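Long-range contacts in vascular endothelial growth factor homolog (Orf virus, PDB 2GNN), which acts as a disulfide-linked homodimeric growth factor of the PDGF/VEGF family that binds vascular endothelial growth factor receptors and induces endothelial proliferation: residues Cys22-Ile27 with Lys96-Arg101; Phe43-Val48 with Met74-Ala79; Thr67-Val72 with Ser91-Lys96. All coordinates share one frame; numbering follows the deposited sequence.

Contact 1. Residues Cys22-Ile27 with Lys96-Arg101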
# COMPACT_ATOMS: atom_id res chain seq x y z
N CYS B 22 -10.74 2.49 -8.50
CA CYS B 22 -9.77 3.57 -8.46
C CYS B 22 -10.19 4.56 -7.39
O CYS B 22 -11.22 5.22 -7.50
CB CYS B 22 -9.71 4.26 -9.83
SG CYS B 22 -8.77 5.78 -9.88
N LYS B 23 -9.40 4.64 -6.33
CA LYS B 23 -9.70 5.51 -5.20
C LYS B 23 -8.41 5.64 -4.42
O LYS B 23 -7.45 4.91 -4.71
CB LYS B 23 -10.80 4.90 -4.32
CG LYS B 23 -10.38 3.61 -3.59
CD LYS B 23 -11.38 3.22 -2.52
CE LYS B 23 -10.95 1.93 -1.82
NZ LYS B 23 -11.82 1.60 -0.65
N PRO B 24 -8.34 6.59 -3.47
CA PRO B 24 -7.13 6.67 -2.64
C PRO B 24 -7.00 5.43 -1.74
O PRO B 24 -7.97 5.00 -1.13
CB PRO B 24 -7.36 7.93 -1.80
CG PRO B 24 -8.44 8.70 -2.50
CD PRO B 24 -9.31 7.66 -3.14
N ARG B 25 -5.80 4.88 -1.67
CA ARG B 25 -5.52 3.69 -0.89
C ARG B 25 -4.19 3.91 -0.18
O ARG B 25 -3.32 4.56 -0.75
CB ARG B 25 -5.39 2.50 -1.82
CG ARG B 25 -6.69 2.12 -2.46
CD ARG B 25 -6.45 1.25 -3.64
NE ARG B 25 -7.72 0.95 -4.27
CZ ARG B 25 -8.44 -0.12 -4.00
NH1 ARG B 25 -8.01 -1.03 -3.13
NH2 ARG B 25 -9.60 -0.30 -4.61
N PRO B 26 -4.04 3.35 1.04
CA PRO B 26 -2.77 3.43 1.75
C PRO B 26 -1.70 2.63 1.01
O PRO B 26 -1.97 1.56 0.46
CB PRO B 26 -3.07 2.81 3.11
CG PRO B 26 -4.26 1.92 2.89
CD PRO B 26 -5.06 2.62 1.83
N ILE B 27 -0.50 3.18 0.97
CA ILE B 27 0.63 2.52 0.34
C ILE B 27 1.85 2.89 1.18
O ILE B 27 1.94 4.01 1.69
CB ILE B 27 0.76 2.92 -1.18
CG1 ILE B 27 1.77 2.02 -1.90
CG2 ILE B 27 1.15 4.38 -1.36
CD1 ILE B 27 1.44 1.76 -3.37
N LYS B 96 -6.65 12.74 -2.32
CA LYS B 96 -8.00 12.77 -1.74
C LYS B 96 -9.10 12.36 -2.70
O LYS B 96 -10.20 12.00 -2.27
CB LYS B 96 -8.31 14.15 -1.16
CG LYS B 96 -7.97 14.30 0.32
CD LYS B 96 -8.78 15.45 0.92
CE LYS B 96 -8.48 15.63 2.41
NZ LYS B 96 -9.17 16.83 2.96
N LYS B 97 -8.83 12.45 -4.00
CA LYS B 97 -9.78 12.01 -5.02
C LYS B 97 -9.02 11.53 -6.24
O LYS B 97 -7.91 11.98 -6.50
CB LYS B 97 -10.73 13.14 -5.42
CG LYS B 97 -12.15 12.94 -4.93
CD LYS B 97 -13.14 13.70 -5.81
CE LYS B 97 -14.48 12.98 -5.86
NZ LYS B 97 -15.56 13.83 -6.45
N CYS B 98 -9.63 10.60 -6.97
CA CYS B 98 -8.94 9.92 -8.07
C CYS B 98 -9.92 9.66 -9.19
O CYS B 98 -11.12 9.63 -8.95
CB CYS B 98 -8.38 8.57 -7.62
SG CYS B 98 -7.45 8.57 -6.11
N ASP B 99 -9.41 9.42 -10.39
CA ASP B 99 -10.30 9.18 -11.52
C ASP B 99 -9.60 8.33 -12.58
O ASP B 99 -8.38 8.32 -12.69
CB ASP B 99 -10.77 10.52 -12.10
CG ASP B 99 -12.12 10.43 -12.81
OD1 ASP B 99 -12.84 9.42 -12.65
OD2 ASP B 99 -12.46 11.40 -13.52
N CYS B 100 -10.40 7.59 -13.33
CA CYS B 100 -9.89 6.84 -14.48
C CYS B 100 -9.92 7.72 -15.74
O CYS B 100 -10.97 7.98 -16.33
CB CYS B 100 -10.66 5.52 -14.66
SG CYS B 100 -10.18 4.22 -13.46
N ARG B 101 -8.72 8.18 -16.11
CA ARG B 101 -8.50 9.16 -17.16
C ARG B 101 -7.62 8.55 -18.26
O ARG B 101 -6.76 7.72 -17.96
CB ARG B 101 -7.80 10.40 -16.57
CG ARG B 101 -8.56 11.11 -15.45
CD ARG B 101 -9.76 11.88 -15.98
NE ARG B 101 -10.45 12.67 -14.95
CZ ARG B 101 -10.12 13.91 -14.58
NH1 ARG B 101 -9.09 14.53 -15.14
NH2 ARG B 101 -10.82 14.53 -13.64
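A chi1 of 171° turns SG of Cys22 away from its own backbone N and onto the strand at Cys98, whereas a chi1 of -49° at Cys98 carries that sulfur back toward the peptide joining Lys23 to Pro24. Each sulfur lands on a different part of the opposing chain. Cys22 SG rests on Cys98 CB at 3.6 Å. Cys98 SG lies squarely over the face of the Lys23-Pro24 peptide, 3.4 Å from Pro24 N, and also touches the ring at Pro24 CD (3.6 Å). The proline continues the contact along the strand by setting its CG against the carbonyl carbon of Lys96, at 3.7 Å. At the other end Cys100 brings its SG to 3.7 Å from Cys22 CB, so that three half-cystines and one proline carry most of the interface. The two segments share no hydrogen bond, in keeping with strand directions 121° apart.

Each of these sulfurs belongs to a different disulfide, Cys22-Cys64, Cys53-Cys98 and Cys57-Cys100, the three bonds of the cystine knot that defines this growth factor family. As in other family members, the latter two bonds close a ring through which the first passes. On the far side of the strand, Arg101 NE forms a salt bridge with Asp99 OD2 at 2.8 Å, the carboxylate oxygen lying at the edge of the guanidinium.

Strand 23-30 pairs with 47-54, linking Lys23 to Gly54 and Arg25 to Arg52, while strand 85-102 pairs with 62-79, Lys96 with Glu68 and Lys97 with Thr67. The contact therefore bridges two separate two-stranded sheets, just beyond helix 13-20.

Contact 2. Residues Phe43-Val48 with Met74-Ala79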
# COMPACT_ATOMS: atom_id res chain seq x y z
N PHE B 43 15.97 8.18 7.88
CA PHE B 43 14.70 8.51 8.52
C PHE B 43 14.20 7.36 9.37
O PHE B 43 14.34 6.19 9.01
CB PHE B 43 13.63 8.89 7.49
CG PHE B 43 14.06 9.99 6.54
CD1 PHE B 43 14.73 9.69 5.37
CD2 PHE B 43 13.78 11.33 6.83
CE1 PHE B 43 15.15 10.71 4.49
CE2 PHE B 43 14.19 12.34 5.96
CZ PHE B 43 14.87 12.03 4.79
N ASN B 44 13.62 7.70 10.51
CA ASN B 44 13.05 6.72 11.38
C ASN B 44 11.64 7.13 11.77
O ASN B 44 11.46 8.20 12.36
CB ASN B 44 13.99 6.49 12.58
CG ASN B 44 15.03 5.42 12.28
OD1 ASN B 44 14.70 4.24 12.17
ND2 ASN B 44 16.29 5.83 12.14
N PRO B 45 10.64 6.32 11.40
CA PRO B 45 10.78 5.09 10.62
C PRO B 45 11.23 5.42 9.20
O PRO B 45 11.01 6.54 8.74
CB PRO B 45 9.37 4.52 10.60
CG PRO B 45 8.47 5.67 10.90
CD PRO B 45 9.24 6.61 11.75
N PRO B 46 11.90 4.47 8.51
CA PRO B 46 12.36 4.78 7.17
C PRO B 46 11.25 4.77 6.12
O PRO B 46 11.49 5.12 4.97
CB PRO B 46 13.37 3.67 6.89
CG PRO B 46 12.90 2.52 7.71
CD PRO B 46 12.31 3.13 8.94
N CYS B 47 10.04 4.37 6.53
CA CYS B 47 8.90 4.25 5.62
C CYS B 47 7.66 4.86 6.25
O CYS B 47 7.51 4.85 7.47
CB CYS B 47 8.65 2.79 5.26
SG CYS B 47 7.82 1.71 6.53
N VAL B 48 6.78 5.41 5.41
CA VAL B 48 5.49 5.94 5.86
C VAL B 48 4.35 5.41 5.00
O VAL B 48 4.55 5.03 3.84
CB VAL B 48 5.43 7.48 5.83
CG1 VAL B 48 6.24 8.08 6.98
CG2 VAL B 48 5.87 8.04 4.43
N MET B 74 4.06 15.32 8.76
CA MET B 74 4.33 14.22 9.69
C MET B 74 5.60 14.45 10.48
O MET B 74 6.63 14.83 9.92
CB MET B 74 4.42 12.90 8.94
CG MET B 74 3.14 12.47 8.27
SD MET B 74 3.36 10.92 7.41
CE MET B 74 1.88 10.93 6.42
N GLU B 75 5.56 14.20 11.79
CA GLU B 75 6.78 14.21 12.58
C GLU B 75 7.53 12.87 12.54
O GLU B 75 6.97 11.83 12.89
CB GLU B 75 6.53 14.68 14.01
CG GLU B 75 7.82 15.19 14.65
CD GLU B 75 7.61 16.04 15.88
OE1 GLU B 75 6.79 15.67 16.75
OE2 GLU B 75 8.30 17.09 15.97
N LEU B 76 8.78 12.92 12.08
CA LEU B 76 9.65 11.76 11.91
C LEU B 76 10.89 12.02 12.74
O LEU B 76 11.15 13.15 13.11
CB LEU B 76 10.15 11.67 10.47
CG LEU B 76 9.28 11.25 9.31
CD1 LEU B 76 10.07 11.55 8.11
CD2 LEU B 76 9.02 9.77 9.36
N LEU B 77 11.68 10.98 12.98
CA LEU B 77 13.01 11.16 13.55
C LEU B 77 13.98 11.19 12.40
O LEU B 77 14.05 10.24 11.62
CB LEU B 77 13.37 10.05 14.55
CG LEU B 77 14.80 10.09 15.10
CD1 LEU B 77 14.97 11.21 16.13
CD2 LEU B 77 15.15 8.75 15.71
N GLY B 78 14.71 12.29 12.28
CA GLY B 78 15.68 12.46 11.21
C GLY B 78 16.90 13.16 11.74
O GLY B 78 17.36 12.86 12.84
N ALA B 79 17.42 14.11 10.96
CA ALA B 79 18.64 14.81 11.30
C ALA B 79 18.35 16.23 11.73
O ALA B 79 17.43 16.88 11.22
CB ALA B 79 19.59 14.78 10.14
O HOH W 1 16.84 8.37 12.18
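Leu76 forms the apolar centre, its two methyl branches dividing the opposing loop between them. Leu76 CD1 meets Phe43 CD2 at 3.9 Å, while Leu76 CD2 reaches Pro45 CD and Val48 CG1, each at 4.0 Å. Val48 lies almost perpendicular to the leucine. The same valine methyl, CG1, also touches the sulfur of Met74, with a CG1-SD distance of 4.1 Å. The methionine reaches this far because its chain is fully extended beyond CG (chi2 179°), which carries SD away from its own backbone to Val48, near the start of strand 47-54. The peptide before Pro45 is cis, a bend consistent with Phe43 and Pro45 both meeting the same leucine.

Outside this cluster the backbones join in a single antiparallel bridge, a hydrogen-bonded pair of Asn44 and Leu77. Asn44 N donates to Leu77 O at 2.8 Å, and Leu77 N returns a bond to Asn44 O at 2.9 Å, both moderately straight at about 157°. Farther out, the Asn44 amide gives an N-H to a water, ND2 to water oxygen 2.6 Å, and that water makes a weak further bond to Leu77 O. The Leu77 carbonyl thus receives a backbone N-H together with this weaker solvent link.

Strand 62-79 pairs on with 85-102, whose Phe92 and Glu94 touch Met74. Helix 31-34 adds Val31 to the cluster around Phe43, Val48 and Leu76. The second subunit lies close by: Cys47 is disulfide-bonded to Cys56 of that chain, and Met74 pairs in parallel with one of its strands, continuing the sheet across the dimer interface.

Contact 3. Residues Thr67-Val72 with Ser91-Lys96. With NAG (2-acetamido-2-deoxy-beta-D-glucopyranose), chain M.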
# COMPACT_ATOMS: atom_id res chain seq x y z
N THR B 67 -7.13 13.56 -8.80
CA THR B 67 -7.82 14.77 -9.22
C THR B 67 -7.92 15.75 -8.05
O THR B 67 -8.43 16.86 -8.21
CB THR B 67 -9.21 14.46 -9.76
OG1 THR B 67 -10.03 13.92 -8.71
CG2 THR B 67 -9.13 13.45 -10.90
N GLU B 68 -7.43 15.34 -6.88
CA GLU B 68 -7.42 16.18 -5.69
C GLU B 68 -6.36 15.67 -4.73
O GLU B 68 -6.31 14.48 -4.41
CB GLU B 68 -8.80 16.17 -5.01
CG GLU B 68 -9.02 17.31 -4.02
CD GLU B 68 -10.35 17.19 -3.29
OE1 GLU B 68 -11.42 17.12 -3.95
OE2 GLU B 68 -10.33 17.19 -2.04
N GLU B 69 -5.50 16.58 -4.30
CA GLU B 69 -4.37 16.25 -3.44
C GLU B 69 -4.44 17.09 -2.17
O GLU B 69 -5.24 18.01 -2.08
CB GLU B 69 -3.06 16.51 -4.18
CG GLU B 69 -2.96 15.84 -5.55
CD GLU B 69 -1.57 15.94 -6.16
OE1 GLU B 69 -0.83 16.92 -5.86
OE2 GLU B 69 -1.22 15.04 -6.95
N VAL B 70 -3.61 16.75 -1.19
CA VAL B 70 -3.50 17.56 0.02
C VAL B 70 -2.11 17.37 0.61
O VAL B 70 -1.50 16.31 0.46
CB VAL B 70 -4.64 17.25 1.05
CG1 VAL B 70 -4.39 15.94 1.77
CG2 VAL B 70 -4.81 18.39 2.05
N ASN B 71 -1.58 18.42 1.24
CA ASN B 71 -0.29 18.31 1.90
C ASN B 71 -0.54 18.01 3.38
O ASN B 71 -1.38 18.66 4.02
CB ASN B 71 0.54 19.58 1.73
CG ASN B 71 0.49 20.14 0.32
OD1 ASN B 71 1.01 19.52 -0.62
ND2 ASN B 71 -0.15 21.33 0.17
N VAL B 72 0.18 17.02 3.90
CA VAL B 72 0.09 16.66 5.31
C VAL B 72 1.48 16.64 5.92
O VAL B 72 2.43 16.16 5.30
CB VAL B 72 -0.61 15.29 5.54
CG1 VAL B 72 -2.03 15.31 5.02
CG2 VAL B 72 0.15 14.19 4.89
N SER B 91 6.60 17.48 5.01
CA SER B 91 5.32 17.57 4.30
C SER B 91 5.24 16.48 3.26
O SER B 91 6.25 16.16 2.61
CB SER B 91 5.20 18.95 3.64
OG SER B 91 3.95 19.14 3.00
N PHE B 92 4.06 15.89 3.12
CA PHE B 92 3.84 14.78 2.17
C PHE B 92 2.57 15.02 1.38
O PHE B 92 1.61 15.60 1.88
CB PHE B 92 3.74 13.44 2.91
CG PHE B 92 4.95 13.10 3.74
CD1 PHE B 92 5.10 13.63 5.02
CD2 PHE B 92 5.94 12.29 3.23
CE1 PHE B 92 6.23 13.35 5.77
CE2 PHE B 92 7.08 12.00 3.98
CZ PHE B 92 7.21 12.53 5.26
N VAL B 93 2.57 14.58 0.13
CA VAL B 93 1.40 14.71 -0.71
C VAL B 93 0.52 13.46 -0.53
O VAL B 93 1.00 12.35 -0.70
CB VAL B 93 1.80 14.91 -2.19
CG1 VAL B 93 0.57 15.03 -3.07
CG2 VAL B 93 2.68 16.16 -2.34
N GLU B 94 -0.75 13.66 -0.17
CA GLU B 94 -1.74 12.57 -0.12
C GLU B 94 -2.78 12.83 -1.20
O GLU B 94 -3.11 13.97 -1.49
CB GLU B 94 -2.49 12.55 1.21
CG GLU B 94 -1.64 12.64 2.45
CD GLU B 94 -1.35 11.30 3.08
OE1 GLU B 94 -2.08 10.32 2.84
OE2 GLU B 94 -0.38 11.23 3.85
N HIS B 95 -3.33 11.77 -1.78
CA HIS B 95 -4.41 11.91 -2.74
C HIS B 95 -5.76 11.79 -2.04
O HIS B 95 -5.98 10.86 -1.26
CB HIS B 95 -4.28 10.88 -3.85
CG HIS B 95 -2.99 10.98 -4.61
ND1 HIS B 95 -2.48 9.93 -5.34
CD2 HIS B 95 -2.11 11.99 -4.74
CE1 HIS B 95 -1.33 10.30 -5.89
NE2 HIS B 95 -1.09 11.55 -5.55
N LYS B 96 -6.65 12.74 -2.32
CA LYS B 96 -8.00 12.77 -1.74
C LYS B 96 -9.10 12.36 -2.70
O LYS B 96 -10.20 12.00 -2.27
CB LYS B 96 -8.31 14.15 -1.16
CG LYS B 96 -7.97 14.30 0.32
CD LYS B 96 -8.78 15.45 0.92
CE LYS B 96 -8.48 15.63 2.41
NZ LYS B 96 -9.17 16.83 2.96
C1 NAG M . 0.06 22.08 -1.07
C2 NAG M . -0.97 22.34 -2.19
C3 NAG M . -0.23 22.76 -3.47
C4 NAG M . 0.58 24.03 -3.19
C5 NAG M . 1.48 23.81 -1.96
C6 NAG M . 2.19 25.11 -1.59
C7 NAG M . -3.18 21.34 -2.40
C8 NAG M . -3.91 21.08 -3.69
N2 NAG M . -1.85 21.21 -2.44
O3 NAG M . -1.11 22.95 -4.56
O4 NAG M . 1.36 24.38 -4.32
O5 NAG M . 0.74 23.31 -0.85
O6 NAG M . 3.58 24.94 -1.73
O7 NAG M . -3.81 21.64 -1.38
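Segments 67-72 and 91-96 run antiparallel, their short axes 144° apart in direction, with hydrogen-bonded pairs at Val70-Glu94 and Val72-Phe92, non-hydrogen-bonded pairs at Glu69-His95 and Asn71-Val93, and backbone bonds running from Phe92 N to Val72 O (2.7 Å) at one end to Lys96 N and Glu68 O (2.7 Å) at the other. On the face of Val70, Val72, Phe92 and Glu94, the glutamate bends at its second torsion (chi2 -98°) and lays its aliphatic part across Val72, the two side chains meeting at about a right angle. Val72 CG2 touches Glu94 CG at 3.4 Å, and lies 3.2 Å from Glu94 OE2. The other carboxylate oxygen, OE1, accepts a bond from the backbone N of Met51. The carbonyl of Val72 also lies at the edge of the Phe92 ring.

These are the two long strands of the hairpin 62-79/85-102, one of the extended arms of the cystine-knot fold. Its pairing is interrupted at the Thr67 end by a classic beta bulge, where Thr67 and Glu68 both face Lys97 and the chain turns a corner.

On the opposite face Glu69 and His95 lie side by side, their planar groups 14° apart, with OE2 of Glu69 3.8 Å from NE2 of His95. ND1 of the ring is bonded to the backbone N of Cys53; NE2 bonds a glycerol that probably comes from the crystallisation liquor. Glu69 OE1 comes within 3.6 Å of Val93 CG1. Nearby, Asn71 carries a glycan: its ND2 is bonded covalently to NAG C1 (1.5 Å), and the acetyl methyl of the sugar reaches back along the strand toward Glu69. Beside the bulge, CB and CD of Lys96 run past the Glu68 carboxylate, and CE approaches Val70 CG1.

How the contacts relate
From the N terminus the chain enters contact 1 first with 22-27, then reaches contact 2 with 43-48 and contact 3 with 67-72. Residues 74-79 close the loop of contact 2, 91-96 closes that of contact 3, and 96-101 closes contact 1. Contacts 2 and 3 therefore cross along the sequence, and both are nested within the loop of contact 1. Contacts 1 and 3 share Lys96 and meet where Lys97 pairs with Thr67, joining the knot to the hairpin. Contacts 2 and 3 also meet where Leu76 and Val48 pack on the Phe92 ring. Contacts 1 and 2 lie on opposite sides of the chain's centre, and both connect the 23-30/47-54 sheet with the 62-79/85-102 hairpin.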